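Local coordinates for VgrG protein (Vibrio cholerae, PDB 4E1F), which probably acts as a toxin that cross-links G-actin, through an actin cross-linking domain that binds ADP together with manganese, at residues 26-31 against 90-95; 172-177 against 349-354; 179-184 against 344-349. The protein carries 1 engineered substitution. All coordinates share one frame; numbering follows the deposited sequence.

Interaction 1: 26-31 against 90-95; sequences GIQNEL and ELVSYP. Engineered in segment 26-31: Q28 (natural residue Glu). With ADP (adenosine-5'-diphosphate), chain B.
S93 and I27 close the nucleotide end of an antiparallel pairing between strands 24-30 and 85-97, and here a side chain takes over from the backbone. With chi1 at 79°, S93 OG is tucked between its own backbone N and carbonyl carbon, where it accepts the amide of I27 (I27 N to S93 OG 2.9 Å, nearly straight at 167°). The return bond, S93 N to I27 O, is 3.0 Å. Further along, N29 and L91 form a hydrogen-bonded pair, with L91 N to N29 O at 2.8 Å. This is the tight part of the contact. On the ADP side, V92 CG1 lies 3.5 Å from ribose C3' of ADP, S93 O accepts ADP O2' at 2.7 Å, and P95 rests its ring carbons on the adenine. E90 lies on the same face as V92. Its extended side chain runs back along the neighbouring strand until E90 OE2 stands 3.3 Å from CB of Q28, an engineered residue (Glu in the natural sequence); the side chain of E90 also lies about 4 Å from the bound manganese. Packing is looser toward E30, which is partly exposed: its carboxylate leads away from E90 and bonds T88 instead. On the reverse face L31 CD2 meets L91 CD1 at 4.0 Å. That face is covered by helix 101-124, through M111 and F118, while strand 173-180 flanks 24-30 on its other edge and strand 56-68 receives E90 and L91.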
loop_
_atom_site.group_PDB
_atom_site.type_symbol
_atom_site.label_atom_id
_atom_site.label_comp_id
_atom_site.label_asym_id
_atom_site.label_seq_id
_atom_site.Cartn_x
_atom_site.Cartn_y
_atom_site.Cartn_z
ATOM N N GLY A 26 -6.712 3.253 -4.829
ATOM C CA GLY A 26 -6.595 1.816 -4.971
ATOM C C GLY A 26 -7.109 1.161 -3.707
ATOM O O GLY A 26 -7.092 1.765 -2.628
ATOM N N ILE A 27 -7.605 -0.060 -3.832
ATOM C CA ILE A 27 -8.122 -0.828 -2.695
ATOM C C ILE A 27 -7.484 -2.217 -2.618
ATOM O O ILE A 27 -7.126 -2.802 -3.650
ATOM C CB ILE A 27 -9.690 -0.891 -2.645
ATOM C CG1 ILE A 27 -10.295 -1.621 -3.884
ATOM C CG2 ILE A 27 -10.305 0.520 -2.434
ATOM C CD1 ILE A 27 -11.787 -2.050 -3.761
ATOM N N GLN A 28 -7.333 -2.739 -1.391
ATOM C CA GLN A 28 -6.803 -4.081 -1.124
ATOM C C GLN A 28 -7.833 -4.798 -0.281
ATOM O O GLN A 28 -8.334 -4.223 0.689
ATOM C CB GLN A 28 -5.509 -3.969 -0.348
ATOM C CG GLN A 28 -4.317 -3.564 -1.189
ATOM C CD GLN A 28 -3.112 -3.360 -0.308
ATOM O OE1 GLN A 28 -2.361 -4.309 0.001
ATOM N NE2 GLN A 28 -2.935 -2.131 0.155
ATOM N N ASN A 29 -8.204 -6.032 -0.678
ATOM C CA ASN A 29 -9.280 -6.757 -0.017
ATOM C C ASN A 29 -8.914 -8.238 0.202
ATOM O O ASN A 29 -8.917 -9.046 -0.746
ATOM C CB ASN A 29 -10.545 -6.587 -0.890
ATOM C CG ASN A 29 -11.827 -7.189 -0.365
ATOM O OD1 ASN A 29 -12.190 -7.043 0.810
ATOM N ND2 ASN A 29 -12.601 -7.785 -1.265
ATOM N N GLU A 30 -8.612 -8.593 1.462
ATOM C CA GLU A 30 -8.262 -9.968 1.806
ATOM C C GLU A 30 -9.524 -10.830 1.934
ATOM O O GLU A 30 -10.473 -10.428 2.615
ATOM C CB GLU A 30 -7.381 -10.014 3.059
ATOM C CG GLU A 30 -6.649 -11.332 3.266
ATOM C CD GLU A 30 -5.879 -11.410 4.571
ATOM O OE1 GLU A 30 -4.900 -12.188 4.640
ATOM O OE2 GLU A 30 -6.248 -10.687 5.525
ATOM N N LEU A 31 -9.581 -11.956 1.203
ATOM C CA LEU A 31 -10.755 -12.826 1.243
ATOM C C LEU A 31 -10.742 -13.778 2.409
ATOM O O LEU A 31 -9.680 -14.233 2.836
ATOM C CB LEU A 31 -10.887 -13.630 -0.059
ATOM C CG LEU A 31 -11.053 -12.844 -1.347
ATOM C CD1 LEU A 31 -11.031 -13.751 -2.502
ATOM C CD2 LEU A 31 -12.331 -11.992 -1.342
ATOM N N GLU A 90 -5.618 -12.118 -1.666
ATOM C CA GLU A 90 -5.960 -10.715 -1.576
ATOM C C GLU A 90 -6.295 -10.158 -2.969
ATOM O O GLU A 90 -5.542 -10.355 -3.928
ATOM C CB GLU A 90 -4.844 -9.930 -0.895
ATOM C CG GLU A 90 -5.237 -8.503 -0.546
ATOM C CD GLU A 90 -4.108 -7.703 0.070
ATOM O OE1 GLU A 90 -2.947 -7.900 -0.352
ATOM O OE2 GLU A 90 -4.391 -6.817 0.907
ATOM N N LEU A 91 -7.430 -9.456 -3.070
ATOM C CA LEU A 91 -7.827 -8.809 -4.322
ATOM C C LEU A 91 -7.313 -7.348 -4.287
ATOM O O LEU A 91 -7.591 -6.627 -3.337
ATOM C CB LEU A 91 -9.336 -8.911 -4.546
ATOM C CG LEU A 91 -9.963 -10.313 -4.504
ATOM C CD1 LEU A 91 -11.418 -10.235 -4.844
ATOM C CD2 LEU A 91 -9.215 -11.324 -5.362
ATOM N N VAL A 92 -6.434 -6.998 -5.243
ATOM C CA VAL A 92 -5.721 -5.708 -5.327
ATOM C C VAL A 92 -6.147 -4.939 -6.580
ATOM O O VAL A 92 -5.816 -5.319 -7.700
ATOM C CB VAL A 92 -4.180 -5.895 -5.258
ATOM C CG1 VAL A 92 -3.483 -4.543 -5.164
ATOM C CG2 VAL A 92 -3.784 -6.780 -4.076
ATOM N N SER A 93 -6.919 -3.880 -6.393
ATOM C CA SER A 93 -7.446 -3.158 -7.537
ATOM C C SER A 93 -6.371 -2.394 -8.265
ATOM O O SER A 93 -5.339 -2.035 -7.671
ATOM C CB SER A 93 -8.575 -2.219 -7.114
ATOM O OG SER A 93 -8.017 -1.042 -6.549
ATOM N N TYR A 94 -6.611 -2.164 -9.562
ATOM C CA TYR A 94 -5.784 -1.288 -10.364
ATOM C C TYR A 94 -6.308 0.082 -9.966
ATOM O O TYR A 94 -7.534 0.230 -9.813
ATOM C CB TYR A 94 -6.012 -1.567 -11.853
ATOM C CG TYR A 94 -5.270 -2.811 -12.280
ATOM C CD1 TYR A 94 -5.860 -4.069 -12.176
ATOM C CD2 TYR A 94 -3.944 -2.744 -12.701
ATOM C CE1 TYR A 94 -5.163 -5.227 -12.515
ATOM C CE2 TYR A 94 -3.240 -3.897 -13.052
ATOM C CZ TYR A 94 -3.864 -5.135 -12.983
ATOM O OH TYR A 94 -3.181 -6.273 -13.332
ATOM N N PRO A 95 -5.422 1.082 -9.718
ATOM C CA PRO A 95 -5.921 2.390 -9.269
ATOM C C PRO A 95 -6.826 3.060 -10.310
ATOM O O PRO A 95 -6.706 2.771 -11.509
ATOM C CB PRO A 95 -4.637 3.191 -9.059
ATOM C CG PRO A 95 -3.607 2.529 -9.931
ATOM C CD PRO A 95 -3.942 1.087 -9.833
HETATM P PB ADP B . 2.719 -5.685 -1.810
HETATM O O1B ADP B . 2.751 -6.351 -3.180
HETATM O O2B ADP B . 4.168 -5.370 -1.425
HETATM O O3B ADP B . 2.187 -6.765 -0.803
HETATM P PA ADP B . 0.686 -3.870 -2.866
HETATM O O1A ADP B . 1.352 -3.927 -4.202
HETATM O O2A ADP B . -0.432 -4.916 -2.838
HETATM O O3A ADP B . 1.815 -4.352 -1.826
HETATM O "O5'" ADP B . 0.013 -2.386 -2.682
HETATM C "C5'" ADP B . -0.653 -1.714 -3.807
HETATM C "C4'" ADP B . -1.831 -0.762 -3.617
HETATM O "O4'" ADP B . -1.480 0.573 -4.090
HETATM C "C3'" ADP B . -3.134 -1.104 -4.365
HETATM O "O3'" ADP B . -4.327 -0.729 -3.680
HETATM C "C2'" ADP B . -3.032 -0.250 -5.625
HETATM O "O2'" ADP B . -4.233 0.037 -6.341
HETATM C "C1'" ADP B . -2.462 1.012 -5.022
HETATM N N9 ADP B . -1.894 1.982 -5.980
HETATM C C8 ADP B . -0.916 1.730 -6.896
HETATM N N7 ADP B . -0.677 2.746 -7.699
HETATM C C5 ADP B . -1.544 3.729 -7.257
HETATM C C6 ADP B . -1.769 5.065 -7.673
HETATM N N6 ADP B . -1.055 5.670 -8.639
HETATM N N1 ADP B . -2.727 5.778 -7.033
HETATM C C2 ADP B . -3.393 5.191 -6.031
HETATM N N3 ADP B . -3.242 3.960 -5.535
HETATM C C4 ADP B . -2.307 3.274 -6.195
#

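Interaction 2: 172-177 against 349-354; sequences GQQATV and LFEFRT. With ADP (adenosine-5'-diphosphate), chain B; SO4 (sulfate ion), chain H.
V177 CG2 sits beside its own backbone N (chi1 171°), and F352, on the same face of the ladder, likewise has CG beside its backbone N; V177 CG2 meets F352 CE1 at 3.7 Å. Both belong to an antiparallel ladder between strands 173-180 and 344-352, beside strand 24-30 and lining part of the ADP pocket. Its hydrogen-bonded pairs are A175 with F352 and V177 with F350. F352 N reaches A175 O at 2.7 Å, nearly in line with the carbonyl, and the same oxygen lies at the edge of the F352 ring, close to its plane. V177 and F350 exchange both their bonds, F350 N to V177 O being 2.9 Å long. L194 and L195 of helix 190-196 cover the two phenylalanines.

The opposite face, with T176 and E351, looks toward the nucleotide. T176 lays CG2 and OG1 against the ribose oxygen O4' of ADP, and its hydroxyl and E351 OE1 are joined through one water. At the adenine end L349 CD2 packs on ADP C5 at 3.4 Å, next to T176 CG2, which it also touches. At the other end of the ladder Q174, with chi1 at -80°, sets its CG 3.3 Å from F352 O. R353, beyond the last pair, folds its chain back, and its NH1 forms a salt bridge with E351 OE2 at 2.7 Å, meeting that oxygen on its syn side and somewhat out of the carboxylate plane. The guanidinium also grips a sulfate, probably from the crystallisation liquor, that K272 shares; R353 NH2 points straight at sulfate O2, 2.8 Å away with 173° at the hydrogen.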
loop_
_atom_site.group_PDB
_atom_site.type_symbol
_atom_site.label_atom_id
_atom_site.label_comp_id
_atom_site.label_asym_id
_atom_site.label_seq_id
_atom_site.Cartn_x
_atom_site.Cartn_y
_atom_site.Cartn_z
ATOM N N GLY A 172 -10.047 -6.968 6.745
ATOM C CA GLY A 172 -9.198 -7.450 5.652
ATOM C C GLY A 172 -9.000 -6.416 4.560
ATOM O O GLY A 172 -8.375 -6.702 3.529
ATOM N N GLN A 173 -9.482 -5.180 4.801
ATOM C CA GLN A 173 -9.477 -4.111 3.820
ATOM C C GLN A 173 -8.575 -2.909 4.078
ATOM O O GLN A 173 -8.507 -2.378 5.190
ATOM C CB GLN A 173 -10.916 -3.638 3.579
ATOM C CG GLN A 173 -11.809 -4.706 2.926
ATOM C CD GLN A 173 -13.248 -4.263 2.786
ATOM O OE1 GLN A 173 -13.747 -3.442 3.556
ATOM N NE2 GLN A 173 -13.960 -4.820 1.819
ATOM N N GLN A 174 -7.938 -2.438 3.003
ATOM C CA GLN A 174 -7.132 -1.220 2.988
ATOM C C GLN A 174 -7.433 -0.393 1.744
ATOM O O GLN A 174 -7.996 -0.909 0.785
ATOM C CB GLN A 174 -5.645 -1.536 3.065
ATOM C CG GLN A 174 -5.200 -1.840 4.473
ATOM C CD GLN A 174 -4.370 -3.077 4.503
ATOM O OE1 GLN A 174 -3.225 -3.098 4.052
ATOM N NE2 GLN A 174 -4.939 -4.141 5.044
ATOM N N ALA A 175 -7.047 0.891 1.769
ATOM C CA ALA A 175 -7.181 1.788 0.640
ATOM C C ALA A 175 -5.896 2.578 0.551
ATOM O O ALA A 175 -5.271 2.860 1.572
ATOM C CB ALA A 175 -8.383 2.714 0.818
ATOM N N THR A 176 -5.476 2.882 -0.670
ATOM C CA THR A 176 -4.284 3.668 -0.961
ATOM C C THR A 176 -4.707 4.888 -1.776
ATOM O O THR A 176 -5.295 4.732 -2.850
ATOM C CB THR A 176 -3.202 2.820 -1.676
ATOM O OG1 THR A 176 -2.748 1.789 -0.798
ATOM C CG2 THR A 176 -1.976 3.669 -2.123
ATOM N N VAL A 177 -4.400 6.092 -1.275
ATOM C CA VAL A 177 -4.732 7.343 -1.967
ATOM C C VAL A 177 -3.451 7.977 -2.506
ATOM O O VAL A 177 -2.464 8.066 -1.783
ATOM C CB VAL A 177 -5.531 8.320 -1.052
ATOM C CG1 VAL A 177 -5.691 9.703 -1.688
ATOM C CG2 VAL A 177 -6.902 7.747 -0.703
ATOM N N LEU A 349 1.889 8.659 -2.441
ATOM C CA LEU A 349 0.844 7.738 -2.016
ATOM C C LEU A 349 0.826 7.407 -0.536
ATOM O O LEU A 349 1.867 7.415 0.124
ATOM C CB LEU A 349 0.950 6.457 -2.846
ATOM C CG LEU A 349 0.275 6.434 -4.225
ATOM C CD1 LEU A 349 0.946 7.398 -5.210
ATOM C CD2 LEU A 349 0.383 5.055 -4.818
ATOM N N PHE A 350 -0.376 7.132 -0.017
ATOM C CA PHE A 350 -0.593 6.832 1.387
ATOM C C PHE A 350 -1.539 5.649 1.558
ATOM O O PHE A 350 -2.627 5.624 0.979
ATOM C CB PHE A 350 -1.161 8.067 2.091
ATOM C CG PHE A 350 -0.256 9.264 1.933
ATOM C CD1 PHE A 350 0.827 9.450 2.785
ATOM C CD2 PHE A 350 -0.421 10.143 0.867
ATOM C CE1 PHE A 350 1.710 10.512 2.592
ATOM C CE2 PHE A 350 0.460 11.208 0.675
ATOM C CZ PHE A 350 1.505 11.396 1.547
ATOM N N GLU A 351 -1.143 4.688 2.397
ATOM C CA GLU A 351 -1.988 3.550 2.677
ATOM C C GLU A 351 -2.776 3.776 3.944
ATOM O O GLU A 351 -2.203 4.069 4.988
ATOM C CB GLU A 351 -1.133 2.277 2.784
ATOM C CG GLU A 351 -1.922 0.993 2.997
ATOM C CD GLU A 351 -1.034 -0.225 3.191
ATOM O OE1 GLU A 351 -0.203 -0.512 2.304
ATOM O OE2 GLU A 351 -1.193 -0.918 4.220
ATOM N N PHE A 352 -4.099 3.618 3.861
ATOM C CA PHE A 352 -4.965 3.687 5.041
ATOM C C PHE A 352 -4.981 2.266 5.617
ATOM O O PHE A 352 -5.595 1.362 5.027
ATOM C CB PHE A 352 -6.376 4.203 4.676
ATOM C CG PHE A 352 -6.392 5.684 4.379
ATOM C CD1 PHE A 352 -6.010 6.167 3.128
ATOM C CD2 PHE A 352 -6.767 6.602 5.355
ATOM C CE1 PHE A 352 -5.977 7.543 2.870
ATOM C CE2 PHE A 352 -6.795 7.981 5.071
ATOM C CZ PHE A 352 -6.385 8.439 3.836
ATOM N N ARG A 353 -4.260 2.066 6.740
ATOM C CA ARG A 353 -4.103 0.754 7.386
ATOM C C ARG A 353 -5.444 0.143 7.785
ATOM O O ARG A 353 -5.631 -1.070 7.706
ATOM C CB ARG A 353 -3.111 0.851 8.549
ATOM C CG ARG A 353 -1.686 1.264 8.087
ATOM C CD ARG A 353 -1.011 0.177 7.233
ATOM N NE ARG A 353 -0.764 -1.042 8.016
ATOM C CZ ARG A 353 -0.310 -2.189 7.524
ATOM N NH1 ARG A 353 -0.061 -2.309 6.230
ATOM N NH2 ARG A 353 -0.067 -3.213 8.331
ATOM N N THR A 354 -6.382 1.014 8.190
ATOM C CA THR A 354 -7.791 0.761 8.516
ATOM C C THR A 354 -8.549 1.746 7.599
ATOM O O THR A 354 -8.172 2.911 7.538
ATOM C CB THR A 354 -8.040 1.061 10.018
ATOM O OG1 THR A 354 -7.335 0.090 10.781
ATOM C CG2 THR A 354 -9.520 1.023 10.402
HETATM P PB ADP B . 2.719 -5.685 -1.810
HETATM O O1B ADP B . 2.751 -6.351 -3.180
HETATM O O2B ADP B . 4.168 -5.370 -1.425
HETATM O O3B ADP B . 2.187 -6.765 -0.803
HETATM P PA ADP B . 0.686 -3.870 -2.866
HETATM O O1A ADP B . 1.352 -3.927 -4.202
HETATM O O2A ADP B . -0.432 -4.916 -2.838
HETATM O O3A ADP B . 1.815 -4.352 -1.826
HETATM O "O5'" ADP B . 0.013 -2.386 -2.682
HETATM C "C5'" ADP B . -0.653 -1.714 -3.807
HETATM C "C4'" ADP B . -1.831 -0.762 -3.617
HETATM O "O4'" ADP B . -1.480 0.573 -4.090
HETATM C "C3'" ADP B . -3.134 -1.104 -4.365
HETATM O "O3'" ADP B . -4.327 -0.729 -3.680
HETATM C "C2'" ADP B . -3.032 -0.250 -5.625
HETATM O "O2'" ADP B . -4.233 0.037 -6.341
HETATM C "C1'" ADP B . -2.462 1.012 -5.022
HETATM N N9 ADP B . -1.894 1.982 -5.980
HETATM C C8 ADP B . -0.916 1.730 -6.896
HETATM N N7 ADP B . -0.677 2.746 -7.699
HETATM C C5 ADP B . -1.544 3.729 -7.257
HETATM C C6 ADP B . -1.769 5.065 -7.673
HETATM N N6 ADP B . -1.055 5.670 -8.639
HETATM N N1 ADP B . -2.727 5.778 -7.033
HETATM C C2 ADP B . -3.393 5.191 -6.031
HETATM N N3 ADP B . -3.242 3.960 -5.535
HETATM C C4 ADP B . -2.307 3.274 -6.195
HETATM S S SO4 H . 1.290 -5.826 5.865
HETATM O O1 SO4 H . 0.997 -7.150 5.339
HETATM O O2 SO4 H . 0.697 -5.687 7.189
HETATM O O3 SO4 H . 2.742 -5.643 5.913
HETATM O O4 SO4 H . 0.709 -4.819 4.975
HETATM O O HOH W 1 -7.507 -3.042 7.759
HETATM O O HOH W 2 -0.298 0.569 -0.710
#

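Interaction 3: 179-184 against 344-349; sequences VAAKGF and PELAIL. With ADP (adenosine-5'-diphosphate), chain B.
V179 and I348 form a hydrogen-bonded pair near the end of the antiparallel ladder between strands 173-180 and 344-352, just before residues 181-183 turn into a 3-10 segment. The backbone bonds come first. V179 N gives to I348 O at 3.0 Å and I348 N to V179 O at 2.9 Å, and beyond the A180-A347 pair the amide of A181 reaches L346 O at 2.9 Å. That carbonyl also accepts a hydrogen bond from a water, which accepts one from K182 N, so the start of the turn is tied to the strand twice.

Apolar contacts lie under the turn. I348 has chi1 at 52°, which brings CG1 up to A181 CA at 3.7 Å; its CD1 carries on to F184 CD2 at 4.1 Å, the two side chains crossing at about a right angle. A181 CB points down to the strand and touches L346 CD2 at 3.7 Å. F184 is enclosed further by Y201, Y230 and F350, and V179 packs on helix 190-196.

The charged contact is at the outer edge. K182, exposed and extended beyond CG, and E345, reaching out from its strand, cross obliquely and meet in a salt bridge, with K182 NZ 2.8 Å from E345 OE2 on the syn lone pair of that oxygen.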
loop_
_atom_site.group_PDB
_atom_site.type_symbol
_atom_site.label_atom_id
_atom_site.label_comp_id
_atom_site.label_asym_id
_atom_site.label_seq_id
_atom_site.Cartn_x
_atom_site.Cartn_y
_atom_site.Cartn_z
ATOM N N VAL A 179 -1.931 11.507 -4.333
ATOM C CA VAL A 179 -2.175 12.933 -4.553
ATOM C C VAL A 179 -0.917 13.596 -5.106
ATOM O O VAL A 179 0.187 13.103 -4.869
ATOM C CB VAL A 179 -2.679 13.690 -3.275
ATOM C CG1 VAL A 179 -4.047 13.185 -2.792
ATOM C CG2 VAL A 179 -1.644 13.655 -2.157
ATOM N N ALA A 180 -1.077 14.742 -5.789
ATOM C CA ALA A 180 0.033 15.568 -6.265
ATOM C C ALA A 180 0.845 15.969 -5.015
ATOM O O ALA A 180 0.256 16.423 -4.028
ATOM C CB ALA A 180 -0.513 16.829 -6.947
ATOM N N ALA A 181 2.174 15.760 -5.038
ATOM C CA ALA A 181 3.067 16.075 -3.918
ATOM C C ALA A 181 2.981 17.555 -3.514
ATOM O O ALA A 181 2.938 17.847 -2.314
ATOM C CB ALA A 181 4.497 15.714 -4.280
ATOM N N LYS A 182 2.835 18.454 -4.512
ATOM C CA LYS A 182 2.703 19.900 -4.292
ATOM C C LYS A 182 1.435 20.269 -3.503
ATOM O O LYS A 182 1.351 21.375 -2.978
ATOM C CB LYS A 182 2.812 20.690 -5.610
ATOM C CG LYS A 182 1.597 20.506 -6.529
ATOM C CD LYS A 182 1.661 21.363 -7.766
ATOM C CE LYS A 182 0.388 21.236 -8.563
ATOM N NZ LYS A 182 0.495 21.928 -9.874
ATOM N N GLY A 183 0.454 19.365 -3.467
ATOM C CA GLY A 183 -0.785 19.632 -2.750
ATOM C C GLY A 183 -0.743 19.375 -1.251
ATOM O O GLY A 183 -1.580 19.909 -0.519
ATOM N N PHE A 184 0.180 18.504 -0.782
ATOM C CA PHE A 184 0.271 18.149 0.638
ATOM C C PHE A 184 0.633 19.366 1.518
ATOM O O PHE A 184 1.756 19.865 1.456
ATOM C CB PHE A 184 1.207 16.938 0.883
ATOM C CG PHE A 184 0.816 16.105 2.084
ATOM C CD1 PHE A 184 0.933 16.613 3.376
ATOM C CD2 PHE A 184 0.305 14.817 1.922
ATOM C CE1 PHE A 184 0.571 15.843 4.479
ATOM C CE2 PHE A 184 -0.055 14.049 3.030
ATOM C CZ PHE A 184 0.082 14.564 4.298
ATOM N N PRO A 344 4.185 15.494 -16.601
ATOM C CA PRO A 344 3.684 14.907 -15.344
ATOM C C PRO A 344 4.384 15.352 -14.075
ATOM O O PRO A 344 5.599 15.586 -14.069
ATOM C CB PRO A 344 3.769 13.392 -15.571
ATOM C CG PRO A 344 4.347 13.207 -16.914
ATOM C CD PRO A 344 4.891 14.477 -17.411
ATOM N N GLU A 345 3.581 15.493 -13.009
ATOM C CA GLU A 345 4.035 15.951 -11.700
ATOM C C GLU A 345 4.062 14.778 -10.747
ATOM O O GLU A 345 3.281 13.825 -10.912
ATOM C CB GLU A 345 3.096 17.048 -11.175
ATOM C CG GLU A 345 3.219 18.335 -11.978
ATOM C CD GLU A 345 2.230 19.413 -11.594
ATOM O OE1 GLU A 345 1.050 19.319 -12.006
ATOM O OE2 GLU A 345 2.641 20.357 -10.884
ATOM N N LEU A 346 4.945 14.845 -9.745
ATOM C CA LEU A 346 5.075 13.789 -8.738
ATOM C C LEU A 346 3.799 13.551 -7.955
ATOM O O LEU A 346 3.177 14.501 -7.471
ATOM C CB LEU A 346 6.238 14.067 -7.754
ATOM C CG LEU A 346 6.408 13.096 -6.545
ATOM C CD1 LEU A 346 6.978 11.725 -6.981
ATOM C CD2 LEU A 346 7.357 13.693 -5.490
ATOM N N ALA A 347 3.420 12.260 -7.834
ATOM C CA ALA A 347 2.314 11.824 -7.001
ATOM C C ALA A 347 2.962 11.110 -5.826
ATOM O O ALA A 347 3.952 10.379 -6.005
ATOM C CB ALA A 347 1.406 10.849 -7.750
ATOM N N ILE A 348 2.384 11.303 -4.631
ATOM C CA ILE A 348 2.824 10.667 -3.395
ATOM C C ILE A 348 1.645 9.904 -2.852
ATOM O O ILE A 348 0.517 10.389 -2.902
ATOM C CB ILE A 348 3.495 11.648 -2.382
ATOM C CG1 ILE A 348 2.607 12.890 -2.099
ATOM C CG2 ILE A 348 4.880 12.029 -2.884
ATOM C CD1 ILE A 348 3.034 13.750 -0.887
ATOM N N LEU A 349 1.889 8.659 -2.441
ATOM C CA LEU A 349 0.844 7.738 -2.016
ATOM C C LEU A 349 0.826 7.407 -0.536
ATOM O O LEU A 349 1.867 7.415 0.124
ATOM C CB LEU A 349 0.950 6.457 -2.846
ATOM C CG LEU A 349 0.275 6.434 -4.225
ATOM C CD1 LEU A 349 0.946 7.398 -5.210
ATOM C CD2 LEU A 349 0.383 5.055 -4.818
HETATM P PB ADP B . 2.719 -5.685 -1.810
HETATM O O1B ADP B . 2.751 -6.351 -3.180
HETATM O O2B ADP B . 4.168 -5.370 -1.425
HETATM O O3B ADP B . 2.187 -6.765 -0.803
HETATM P PA ADP B . 0.686 -3.870 -2.866
HETATM O O1A ADP B . 1.352 -3.927 -4.202
HETATM O O2A ADP B . -0.432 -4.916 -2.838
HETATM O O3A ADP B . 1.815 -4.352 -1.826
HETATM O "O5'" ADP B . 0.013 -2.386 -2.682
HETATM C "C5'" ADP B . -0.653 -1.714 -3.807
HETATM C "C4'" ADP B . -1.831 -0.762 -3.617
HETATM O "O4'" ADP B . -1.480 0.573 -4.090
HETATM C "C3'" ADP B . -3.134 -1.104 -4.365
HETATM O "O3'" ADP B . -4.327 -0.729 -3.680
HETATM C "C2'" ADP B . -3.032 -0.250 -5.625
HETATM O "O2'" ADP B . -4.233 0.037 -6.341
HETATM C "C1'" ADP B . -2.462 1.012 -5.022
HETATM N N9 ADP B . -1.894 1.982 -5.980
HETATM C C8 ADP B . -0.916 1.730 -6.896
HETATM N N7 ADP B . -0.677 2.746 -7.699
HETATM C C5 ADP B . -1.544 3.729 -7.257
HETATM C C6 ADP B . -1.769 5.065 -7.673
HETATM N N6 ADP B . -1.055 5.670 -8.639
HETATM N N1 ADP B . -2.727 5.778 -7.033
HETATM C C2 ADP B . -3.393 5.191 -6.031
HETATM N N3 ADP B . -3.242 3.960 -5.535
HETATM C C4 ADP B . -2.307 3.274 -6.195
HETATM O O HOH W 3 3.381 17.430 -7.225
#

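Overall arrangement
All three interactions are antiparallel strand pairings; 1 and 2 lie side by side across neighbouring strands, and 3 continues 2 along the same pair. Interactions 1 and 2 are buried, their centres 10 Å apart, and are joined edge to edge by strands 24-30 and 173-180: T176 N lies 2.8 Å from G26 O, a probable hydrogen bond. Both line ribose and adenine, interaction 1 with V92, S93 and P95, interaction 2 with T176 and L349. Interaction 3 shares L349 with interaction 2, yet their centres are about 17 Å apart and it is only partly buried. Its K182-E345 salt bridge lies at the exposed rim, whereas in interaction 2 the R353-E351 bridge involves a buried glutamate. F184 and F350 continue the apolar layer.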